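Local coordinates for CRISPR pre-crRNA endoribonuclease Cas5d (Mannheimia succiniciproducens, PDB 3KG4), which processes CRISPR precursor RNA as a metal-independent endoribonuclease of the Cas5 family, subtype I-C, in a bacterial defence system against mobile genetic elements, at residues I45-K48 / N52-I55; G40-I45 / I118-V123. All blocks are in the same frame, centred on the assembly; numbering follows the deposited sequence.

Interaction 1. Residues I45-K48 / N52-I55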
ATOM      1  N   ILE A  45      -4.899 -10.235  -1.940  1.00 33.99           N
ATOM      2  CA  ILE A  45      -4.577 -11.006  -3.145  1.00 34.35           C
ATOM      3  C   ILE A  45      -3.924 -12.360  -2.796  1.00 35.36           C
ATOM      4  O   ILE A  45      -4.363 -13.401  -3.258  1.00 37.66           O
ATOM      5  CB  ILE A  45      -3.711 -10.173  -4.124  1.00 34.00           C
ATOM      6  CG1 ILE A  45      -4.488  -8.935  -4.596  1.00 34.28           C
ATOM      7  CG2 ILE A  45      -3.289 -11.042  -5.323  1.00 33.83           C
ATOM      8  CD1 ILE A  45      -3.656  -7.854  -5.324  1.00 32.67           C
ATOM      9  N   HIS A  46      -2.912 -12.387  -1.959  1.00 35.77           N
ATOM     10  CA  HIS A  46      -2.347 -13.657  -1.550  1.00 35.70           C
ATOM     11  C   HIS A  46      -1.689 -13.532  -0.226  1.00 35.86           C
ATOM     12  O   HIS A  46      -0.852 -12.649   0.003  1.00 34.85           O
ATOM     13  CB  HIS A  46      -1.326 -14.210  -2.555  1.00 36.54           C
ATOM     14  CG  HIS A  46      -0.650 -15.466  -2.092  1.00 37.92           C
ATOM     15  ND1 HIS A  46      -1.335 -16.650  -1.900  1.00 41.03           N
ATOM     16  CD2 HIS A  46       0.634 -15.715  -1.743  1.00 40.08           C
ATOM     17  CE1 HIS A  46      -0.494 -17.578  -1.472  1.00 38.94           C
ATOM     18  NE2 HIS A  46       0.703 -17.033  -1.352  1.00 40.66           N
ATOM     19  N   TRP A  47      -2.051 -14.442   0.672  1.00 35.17           N
ATOM     20  CA  TRP A  47      -1.371 -14.535   1.921  1.00 34.91           C
ATOM     21  C   TRP A  47      -1.471 -15.949   2.449  1.00 35.91           C
ATOM     22  O   TRP A  47      -2.428 -16.647   2.145  1.00 35.17           O
ATOM     23  CB  TRP A  47      -2.000 -13.579   2.939  1.00 35.06           C
ATOM     24  CG  TRP A  47      -1.250 -13.567   4.190  1.00 32.99           C
ATOM     25  CD1 TRP A  47      -0.072 -12.942   4.422  1.00 35.06           C
ATOM     26  CD2 TRP A  47      -1.599 -14.219   5.408  1.00 37.16           C
ATOM     27  NE1 TRP A  47       0.342 -13.156   5.693  1.00 35.72           N
ATOM     28  CE2 TRP A  47      -0.586 -13.928   6.335  1.00 35.62           C
ATOM     29  CE3 TRP A  47      -2.675 -15.013   5.809  1.00 38.67           C
ATOM     30  CZ2 TRP A  47      -0.608 -14.401   7.643  1.00 39.49           C
ATOM     31  CZ3 TRP A  47      -2.696 -15.482   7.108  1.00 39.31           C
ATOM     32  CH2 TRP A  47      -1.681 -15.176   8.007  1.00 39.37           C
ATOM     33  N   LYS A  48      -0.457 -16.350   3.200  1.00 37.30           N
ATOM     34  CA  LYS A  48      -0.444 -17.589   3.966  1.00 38.37           C
ATOM     35  C   LYS A  48       0.447 -17.308   5.181  1.00 39.43           C
ATOM     36  O   LYS A  48       1.329 -16.452   5.100  1.00 38.69           O
ATOM     37  CB  LYS A  48       0.107 -18.763   3.114  1.00 38.61           C
ATOM     38  N   ASN A  52       5.101 -13.038   5.344  1.00 37.68           N
ATOM     39  CA  ASN A  52       4.656 -11.671   5.608  1.00 36.80           C
ATOM     40  C   ASN A  52       5.146 -10.822   4.452  1.00 35.45           C
ATOM     41  O   ASN A  52       6.271 -11.018   3.961  1.00 35.47           O
ATOM     42  CB  ASN A  52       5.199 -11.124   6.952  1.00 36.82           C
ATOM     43  CG  ASN A  52       4.377 -11.605   8.171  1.00 41.25           C
ATOM     44  OD1 ASN A  52       4.944 -11.925   9.231  1.00 47.21           O
ATOM     45  ND2 ASN A  52       3.042 -11.673   8.017  1.00 43.56           N
ATOM     46  N   TRP A  53       4.267  -9.950   3.971  1.00 33.34           N
ATOM     47  CA  TRP A  53       4.619  -8.982   2.946  1.00 31.88           C
ATOM     48  C   TRP A  53       5.313  -7.794   3.586  1.00 30.99           C
ATOM     49  O   TRP A  53       4.800  -7.207   4.566  1.00 31.82           O
ATOM     50  CB  TRP A  53       3.397  -8.502   2.214  1.00 31.71           C
ATOM     51  CG  TRP A  53       2.783  -9.500   1.365  1.00 32.90           C
ATOM     52  CD1 TRP A  53       1.557 -10.056   1.514  1.00 34.50           C
ATOM     53  CD2 TRP A  53       3.350 -10.070   0.181  1.00 33.78           C
ATOM     54  NE1 TRP A  53       1.311 -10.938   0.473  1.00 34.68           N
ATOM     55  CE2 TRP A  53       2.413 -10.983  -0.335  1.00 35.21           C
ATOM     56  CE3 TRP A  53       4.568  -9.900  -0.487  1.00 36.48           C
ATOM     57  CZ2 TRP A  53       2.659 -11.734  -1.486  1.00 36.81           C
ATOM     58  CZ3 TRP A  53       4.825 -10.658  -1.612  1.00 36.46           C
ATOM     59  CH2 TRP A  53       3.868 -11.540  -2.119  1.00 36.83           C
ATOM     60  N   VAL A  54       6.464  -7.425   3.048  1.00 28.67           N
ATOM     61  CA  VAL A  54       7.191  -6.257   3.566  1.00 28.13           C
ATOM     62  C   VAL A  54       7.177  -5.146   2.507  1.00 27.23           C
ATOM     63  O   VAL A  54       7.652  -5.368   1.396  1.00 26.94           O
ATOM     64  CB  VAL A  54       8.620  -6.668   3.962  1.00 28.71           C
ATOM     65  CG1 VAL A  54       9.476  -5.431   4.382  1.00 28.48           C
ATOM     66  CG2 VAL A  54       8.561  -7.718   5.069  1.00 28.51           C
ATOM     67  N   ILE A  55       6.658  -3.952   2.853  1.00 25.33           N
ATOM     68  CA  ILE A  55       6.559  -2.864   1.886  1.00 24.28           C
ATOM     69  C   ILE A  55       7.928  -2.185   1.804  1.00 24.83           C
ATOM     70  O   ILE A  55       8.522  -1.823   2.840  1.00 25.87           O
ATOM     71  CB  ILE A  55       5.475  -1.841   2.256  1.00 24.00           C
ATOM     72  CG1 ILE A  55       4.124  -2.528   2.508  1.00 24.46           C
ATOM     73  CG2 ILE A  55       5.242  -0.826   1.130  1.00 22.50           C
ATOM     74  CD1 ILE A  55       3.659  -3.416   1.375  1.00 22.83           C
TER

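Interaction 2. Residues G40-I45 / I118-V123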
ATOM      1  N   GLY A  40      -2.130  -4.779   3.634  1.00 26.32           N
ATOM      2  CA  GLY A  40      -3.502  -5.325   3.606  1.00 26.47           C
ATOM      3  C   GLY A  40      -3.938  -5.655   2.188  1.00 25.94           C
ATOM      4  O   GLY A  40      -4.575  -6.684   1.938  1.00 25.07           O
ATOM      5  N   ILE A  41      -3.613  -4.773   1.263  1.00 24.77           N
ATOM      6  CA  ILE A  41      -4.024  -4.910  -0.102  1.00 25.01           C
ATOM      7  C   ILE A  41      -3.297  -6.123  -0.710  1.00 25.75           C
ATOM      8  O   ILE A  41      -3.937  -6.940  -1.384  1.00 25.74           O
ATOM      9  CB  ILE A  41      -3.781  -3.629  -0.910  1.00 25.34           C
ATOM     10  CG1 ILE A  41      -4.812  -2.542  -0.565  1.00 25.89           C
ATOM     11  CG2 ILE A  41      -3.755  -3.917  -2.449  1.00 26.80           C
ATOM     12  CD1 ILE A  41      -4.530  -1.200  -1.232  1.00 28.92           C
ATOM     13  N   LEU A  42      -1.981  -6.250  -0.443  1.00 24.89           N
ATOM     14  CA  LEU A  42      -1.221  -7.391  -0.947  1.00 25.09           C
ATOM     15  C   LEU A  42      -1.743  -8.733  -0.370  1.00 25.73           C
ATOM     16  O   LEU A  42      -1.891  -9.677  -1.112  1.00 25.68           O
ATOM     17  CB  LEU A  42       0.255  -7.253  -0.634  1.00 24.33           C
ATOM     18  CG  LEU A  42       0.997  -6.022  -1.223  1.00 22.31           C
ATOM     19  CD1 LEU A  42       2.505  -6.103  -0.867  1.00 25.93           C
ATOM     20  CD2 LEU A  42       0.829  -5.896  -2.697  1.00 24.04           C
ATOM     21  N   SER A  43      -2.002  -8.766   0.934  1.00 27.09           N
ATOM     22  CA  SER A  43      -2.495  -9.934   1.639  1.00 28.69           C
ATOM     23  C   SER A  43      -3.882 -10.391   1.164  1.00 30.45           C
ATOM     24  O   SER A  43      -4.148 -11.589   1.181  1.00 31.57           O
ATOM     25  CB  SER A  43      -2.518  -9.643   3.135  1.00 29.10           C
ATOM     26  OG  SER A  43      -1.236  -9.292   3.567  1.00 28.42           O
ATOM     27  N   ALA A  44      -4.719  -9.455   0.712  1.00 31.46           N
ATOM     28  CA  ALA A  44      -6.042  -9.731   0.144  1.00 32.41           C
ATOM     29  C   ALA A  44      -5.953 -10.514  -1.175  1.00 33.82           C
ATOM     30  O   ALA A  44      -6.825 -11.353  -1.479  1.00 32.34           O
ATOM     31  CB  ALA A  44      -6.801  -8.443  -0.088  1.00 33.10           C
ATOM     32  N   ILE A  45      -4.899 -10.235  -1.940  1.00 33.99           N
ATOM     33  CA  ILE A  45      -4.577 -11.006  -3.145  1.00 34.35           C
ATOM     34  C   ILE A  45      -3.924 -12.360  -2.796  1.00 35.36           C
ATOM     35  O   ILE A  45      -4.363 -13.401  -3.258  1.00 37.66           O
ATOM     36  CB  ILE A  45      -3.711 -10.173  -4.124  1.00 34.00           C
ATOM     37  CG1 ILE A  45      -4.488  -8.935  -4.596  1.00 34.28           C
ATOM     38  CG2 ILE A  45      -3.289 -11.042  -5.323  1.00 33.83           C
ATOM     39  CD1 ILE A  45      -3.656  -7.854  -5.324  1.00 32.67           C
ATOM     40  N   ILE A 118       2.877  -0.081  -5.365  1.00 24.88           N
ATOM     41  CA  ILE A 118       3.404  -0.705  -4.160  1.00 24.93           C
ATOM     42  C   ILE A 118       4.487  -1.677  -4.553  1.00 25.28           C
ATOM     43  O   ILE A 118       4.246  -2.601  -5.368  1.00 25.16           O
ATOM     44  CB  ILE A 118       2.313  -1.506  -3.454  1.00 24.34           C
ATOM     45  CG1 ILE A 118       1.111  -0.610  -3.148  1.00 26.39           C
ATOM     46  CG2 ILE A 118       2.889  -2.216  -2.228  1.00 23.41           C
ATOM     47  CD1 ILE A 118       1.473   0.709  -2.450  1.00 29.69           C
ATOM     48  N   GLU A 119       5.677  -1.458  -4.004  1.00 25.89           N
ATOM     49  CA  GLU A 119       6.799  -2.329  -4.245  1.00 26.95           C
ATOM     50  C   GLU A 119       7.109  -3.036  -2.941  1.00 26.07           C
ATOM     51  O   GLU A 119       7.283  -2.376  -1.929  1.00 27.45           O
ATOM     52  CB  GLU A 119       7.998  -1.514  -4.718  1.00 27.32           C
ATOM     53  CG  GLU A 119       9.143  -2.341  -5.175  1.00 29.48           C
ATOM     54  CD  GLU A 119      10.213  -1.455  -5.885  1.00 31.61           C
ATOM     55  OE1 GLU A 119       9.903  -0.819  -6.907  1.00 31.90           O
ATOM     56  OE2 GLU A 119      11.358  -1.427  -5.399  1.00 36.12           O
ATOM     57  N   ALA A 120       7.189  -4.363  -2.980  1.00 24.72           N
ATOM     58  CA  ALA A 120       7.231  -5.201  -1.795  1.00 25.27           C
ATOM     59  C   ALA A 120       7.989  -6.494  -2.053  1.00 25.97           C
ATOM     60  O   ALA A 120       8.167  -6.908  -3.227  1.00 26.83           O
ATOM     61  CB  ALA A 120       5.742  -5.556  -1.324  1.00 25.91           C
ATOM     62  N   HIS A 121       8.388  -7.145  -0.974  1.00 26.73           N
ATOM     63  CA  HIS A 121       8.902  -8.499  -1.054  1.00 28.81           C
ATOM     64  C   HIS A 121       8.303  -9.348   0.077  1.00 30.55           C
ATOM     65  O   HIS A 121       7.652  -8.821   1.013  1.00 30.70           O
ATOM     66  CB  HIS A 121      10.443  -8.485  -1.000  1.00 28.80           C
ATOM     67  CG  HIS A 121      11.005  -8.032   0.305  1.00 28.23           C
ATOM     68  ND1 HIS A 121      11.194  -6.703   0.631  1.00 31.18           N
ATOM     69  CD2 HIS A 121      11.425  -8.739   1.370  1.00 27.95           C
ATOM     70  CE1 HIS A 121      11.699  -6.623   1.850  1.00 30.19           C
ATOM     71  NE2 HIS A 121      11.828  -7.848   2.324  1.00 29.71           N
ATOM     72  N   ALA A 122       8.509 -10.658  -0.008  1.00 31.33           N
ATOM     73  CA  ALA A 122       8.032 -11.598   1.014  1.00 33.06           C
ATOM     74  C   ALA A 122       9.167 -12.017   1.956  1.00 34.89           C
ATOM     75  O   ALA A 122      10.312 -12.133   1.534  1.00 34.60           O
ATOM     76  CB  ALA A 122       7.393 -12.850   0.327  1.00 33.78           C
ATOM     77  N   VAL A 123       8.845 -12.199   3.240  1.00 36.45           N
ATOM     78  CA  VAL A 123       9.761 -12.785   4.215  1.00 38.61           C
ATOM     79  C   VAL A 123       9.053 -14.018   4.765  1.00 40.12           C
ATOM     80  O   VAL A 123       7.818 -14.040   4.828  1.00 38.63           O
ATOM     81  CB  VAL A 123      10.125 -11.807   5.363  1.00 39.34           C
ATOM     82  CG1 VAL A 123       8.892 -11.408   6.183  1.00 39.54           C
ATOM     83  CG2 VAL A 123      11.186 -12.422   6.295  1.00 39.81           C
TER

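Interaction 1. Residues I45-K48 / N52-I55
An indole-to-backbone hydrogen bond, flanked by looser ring contacts, joins His46 and Trp47, in the link that leaves helix 35-45, to Asn52 and Trp53 at the start of strand 51-60. The bond runs from Trp53 NE1 to His46 O, 2.8 Å apart and nearly straight, with an N-H...O angle of 169°. The carbonyl points almost directly at the donor, and its oxygen lies in the plane of the indole, at the pyrrole edge. This bond helps to hold the ring's orientation and gives a partner to a carbonyl at the point where the chain drops out of helical geometry. Trp53 reaches it with CG beside its own backbone N and anti to the carbonyl carbon (chi1 -70°), an arrangement that swings the indole from the strand to the link.

The other contacts between the two segments are looser. Trp53 CZ2 lies at the edge of the His46 ring, near its plane, at the limit of contact, 4.5 Å from His46 CD2. Trp47 approaches Trp53 through CD1, 4.4 Å from Trp53 CD1, and its own NE1 edge faces the Asn52 amide, where ND2 lies in the indole plane 3.9 Å from NE1. The two groups run side by side with their planes 25° apart, a loose approach of two N-H groups rather than a bond. Trp47 is exposed, whereas His46 and Trp53 are buried.

Helix 135-146 packs against His46 and Trp53: His137 ND1 is hydrogen-bonded to His46 NE2, and Phe141 meets the Trp53 ring edge-to-face. Trp53 also packs on Leu42 and Ser43 of helix 35-45, while Asn52 and Val54 pair through their backbones with Val123 and His121 of strand 114-124.

Interaction 2. Residues G40-I45 / I118-V123
Leu42 projects from helix 35-45 onto strand 114-124 and meets it with a single methyl, CD1, which touches both Ala120 and Ile118. The closer approach is to Ala120 CB, at 3.3 Å, tighter than usual van der Waals contact between carbons. On its other neighbour the same methyl has a more relaxed distance, 4.1 Å to Ile118 CG2. With CG beside the backbone N (chi1 -60°) and the chain then extended to CD1 (chi2 -177°), Leu42 sends this branch straight out from the helix to the sheet. Ile118 presents CG2 rather than its longer arm, since CG2 stands anti to the backbone N and CG1 turns off beside it; the two side chains cross obliquely. Ala120, with nothing beyond CB, lets the leucine methyl come close to the strand.

The contact is one of helix-on-sheet packing. Helix 35-45 lies against one face of the large antiparallel sheet, in which strand 114-124 sits between strands 7-13 and 51-60, within a protein of the RAMP-like Cas5 family. Leu42 therefore also packs on Ile7, Trp53 and Ile55 of those two neighbours, and on Phe141 of helix 135-146, and all three touching residues are buried.

Away from this small apolar patch the two segments separate. The helix contributes little besides Leu42, and Gly40 is exposed. Val123, farther along the strand, is exposed too. Glu119 and His121 point away from the helix. Glu119, though buried, is held by a salt bridge from OE1 to Arg8 NE and a hydrogen bond between OE1 and Tyr59 OH, whereas His121 is partly open to solvent, with its ND1 hydrogen-bonded to Asp56 OD2.

Overall arrangement
From the N terminus, the chain runs through strand 7-13 to helix 35-45, which supplies the first segment of interaction 2 and, at Ile45, passes directly into the first segment of interaction 1. Interaction 1 closes the short turn into strand 51-60. Interaction 2 is completed only by strand 114-124 and closes a far longer loop, inside which the link and the whole of strand 51-60 are nested. The two contacts, with centres about 4 Å apart, meet where these adjacent strands pair, and there Val54 O packs on Ala120 CB. Together they tie the helix to the sheet twice, through its C-terminal exit and through its inward face.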